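Local coordinates for protein N-(5'-phosphoribosyl)anthranilate isomerase (Thermococcus kodakarensis, PDB 5LHF) that isomerises N-(5-phospho-beta-D-ribosyl)anthranilate to 1-(2-carboxyphenylamino)-1-deoxy-D-ribulose 5-phosphate, the third step of tryptophan biosynthesis from chorismate, at residues V193-R196 with V197-E200. Sequence-based numbering, arbitrary orientation.
Sequences VKDR and VLIE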
ATOM      1  N   VAL A 193      11.967   0.737  13.658  1.00 11.12           N
ATOM      2  CA  VAL A 193      12.690  -0.287  12.919  1.00 14.30           C
ATOM      3  C   VAL A 193      11.754  -1.462  12.713  1.00 11.77           C
ATOM      4  O   VAL A 193      11.092  -1.894  13.660  1.00 12.92           O
ATOM      5  CB  VAL A 193      13.964  -0.718  13.665  1.00 22.67           C
ATOM      6  CG1 VAL A 193      14.695  -1.795  12.886  1.00 21.32           C
ATOM      7  CG2 VAL A 193      14.852   0.508  13.925  1.00 18.13           C
ATOM      8  N   LYS A 194      11.681  -1.975  11.483  1.00  9.33           N
ATOM      9  CA  LYS A 194      10.929  -3.214  11.268  1.00 11.53           C
ATOM     10  C   LYS A 194      11.385  -4.268  12.273  1.00 14.31           C
ATOM     11  O   LYS A 194      12.585  -4.519  12.424  1.00 12.60           O
ATOM     12  CB  LYS A 194      11.108  -3.728   9.839  1.00 11.84           C
ATOM     13  CG  LYS A 194      10.628  -2.792   8.750  1.00 15.59           C
ATOM     14  CD  LYS A 194       9.237  -2.240   8.989  1.00 19.98           C
ATOM     15  CE  LYS A 194       8.914  -1.212   7.901  1.00 19.53           C
ATOM     16  NZ  LYS A 194       7.805  -0.289   8.226  1.00 16.53           N
ATOM     17  N   ASP A 195      10.425  -4.869  12.978  1.00 10.51           N
ATOM     18  CA  ASP A 195      10.704  -5.681  14.166  1.00 11.15           C
ATOM     19  C   ASP A 195      10.160  -7.098  13.998  1.00 12.20           C
ATOM     20  O   ASP A 195       8.968  -7.277  13.727  1.00 11.07           O
ATOM     21  CB  ASP A 195      10.093  -5.026  15.402  1.00 11.11           C
ATOM     22  CG  ASP A 195      10.328  -5.828  16.676  1.00 14.59           C
ATOM     23  OD1 ASP A 195      11.420  -5.709  17.264  1.00 16.12           O
ATOM     24  OD2 ASP A 195       9.420  -6.579  17.082  1.00 16.31           O
ATOM     25  N   ARG A 196      11.028  -8.098  14.204  1.00 10.12           N
ATOM     26  CA  ARG A 196      10.651  -9.483  13.896  1.00  8.55           C
ATOM     27  C   ARG A 196       9.501  -9.961  14.775  1.00 10.11           C
ATOM     28  O   ARG A 196       8.598 -10.662  14.302  1.00 12.21           O
ATOM     29  CB  ARG A 196      11.855 -10.419  14.052  1.00  9.33           C
ATOM     30  CG  ARG A 196      11.585 -11.860  13.593  1.00 11.59           C
ATOM     31  CD  ARG A 196      11.142 -12.791  14.726  1.00 10.55           C
ATOM     32  NE  ARG A 196      12.116 -12.830  15.814  1.00 12.92           N
ATOM     33  CZ  ARG A 196      11.931 -13.467  16.965  1.00 20.50           C
ATOM     34  NH1 ARG A 196      10.805 -14.136  17.186  1.00 15.23           N
ATOM     35  NH2 ARG A 196      12.874 -13.439  17.895  1.00 17.91           N
ATOM     36  N   VAL A 197       9.510  -9.601  16.057  1.00 11.88           N
ATOM     37  CA  VAL A 197       8.463 -10.107  16.938  1.00 10.63           C
ATOM     38  C   VAL A 197       7.121  -9.464  16.607  1.00 12.90           C
ATOM     39  O   VAL A 197       6.082 -10.143  16.590  1.00 13.16           O
ATOM     40  CB  VAL A 197       8.855  -9.903  18.410  1.00 12.21           C
ATOM     41  CG1 VAL A 197       7.624 -10.023  19.305  1.00 10.38           C
ATOM     42  CG2 VAL A 197       9.927 -10.921  18.812  1.00 14.42           C
ATOM     43  N   LEU A 198       7.114  -8.162  16.283  1.00 11.70           N
ATOM     44  CA  LEU A 198       5.879  -7.515  15.834  1.00 15.46           C
ATOM     45  C   LEU A 198       5.385  -8.108  14.520  1.00 11.07           C
ATOM     46  O   LEU A 198       4.173  -8.298  14.335  1.00 11.03           O
ATOM     47  CB  LEU A 198       6.082  -6.006  15.679  1.00 12.50           C
ATOM     48  CG  LEU A 198       6.351  -5.271  16.989  1.00 15.02           C
ATOM     49  CD1 LEU A 198       6.435  -3.775  16.718  1.00 16.60           C
ATOM     50  CD2 LEU A 198       5.268  -5.596  18.038  1.00 15.66           C
ATOM     51  N   ILE A 199       6.295  -8.379  13.582  1.00  9.71           N
ATOM     52  CA  ILE A 199       5.880  -8.975  12.316  1.00 10.13           C
ATOM     53  C   ILE A 199       5.279 -10.359  12.550  1.00  9.36           C
ATOM     54  O   ILE A 199       4.247 -10.707  11.961  1.00 12.39           O
ATOM     55  CB  ILE A 199       7.050  -9.014  11.307  1.00  7.99           C
ATOM     56  CG1 ILE A 199       7.402  -7.587  10.861  1.00  8.27           C
ATOM     57  CG2 ILE A 199       6.654  -9.845  10.082  1.00  8.85           C
ATOM     58  CD1 ILE A 199       8.744  -7.465  10.075  1.00 12.10           C
ATOM     59  N   GLU A 200       5.901 -11.169  13.409  1.00 12.02           N
ATOM     60  CA  GLU A 200       5.350 -12.501  13.650  1.00 12.46           C
ATOM     61  C   GLU A 200       3.983 -12.424  14.316  1.00 12.50           C
ATOM     62  O   GLU A 200       3.105 -13.250  14.044  1.00 13.60           O
ATOM     63  CB  GLU A 200       6.330 -13.333  14.467  1.00 10.31           C
ATOM     64  CG  GLU A 200       7.557 -13.668  13.648  1.00 13.41           C
ATOM     65  CD  GLU A 200       8.445 -14.725  14.280  1.00 16.99           C
ATOM     66  OE1 GLU A 200       8.433 -14.862  15.523  1.00 16.07           O
ATOM     67  OE2 GLU A 200       9.166 -15.404  13.521  1.00 18.45           O
TER
HETATM   68  O   HOH W   1      11.935  -8.523  17.560  1.00 14.36           O
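Asp195 caps the N-terminus of helix 196-207 through a hydrogen bond from Leu198, a local contact that starts the last helix of the TIM barrel straight after the short strand 193-194. With CG trans to its own backbone nitrogen (chi1 179°), Asp195 turns its carboxylate toward the N-terminal end of the helix, where OD2 accepts a hydrogen bond from Leu198 N at 2.9 Å. The donor comes in on the anti side of that oxygen, only slightly out of the carboxylate plane. The other oxygen reaches the first turn through a water, which donates to Asp195 OD1 and accepts from Val197 N at 3.0 Å. Regular helical bonding begins at once, Asp195 O taking Ile199 N at 2.9 Å and Arg196 O taking Glu200 N. Arg196, the first residue of the helix, bends at chi2 and chi3, which brings NH1 to OE1 of Glu200, one turn further on, at 3.0 Å in a salt bridge. The oxygen lies in the guanidinium plane, yet NH1 stands well above the carboxylate, the two planes being 73° apart. Val197 CG2 sits over the centre of one guanidinium face, 3.6 Å above it. An alanine in place of Glu200 would probably leave the Arg196 guanidinium without this carboxylate and freer to swing, and Tyr23 OH without its bond to OE2. Around this turn, Asp195 OD1 also pairs with Arg190 of strand 189-190, antiparallel neighbour of 193-194, while Arg196 and Ile199 rest on Leu19 of helix 14-20.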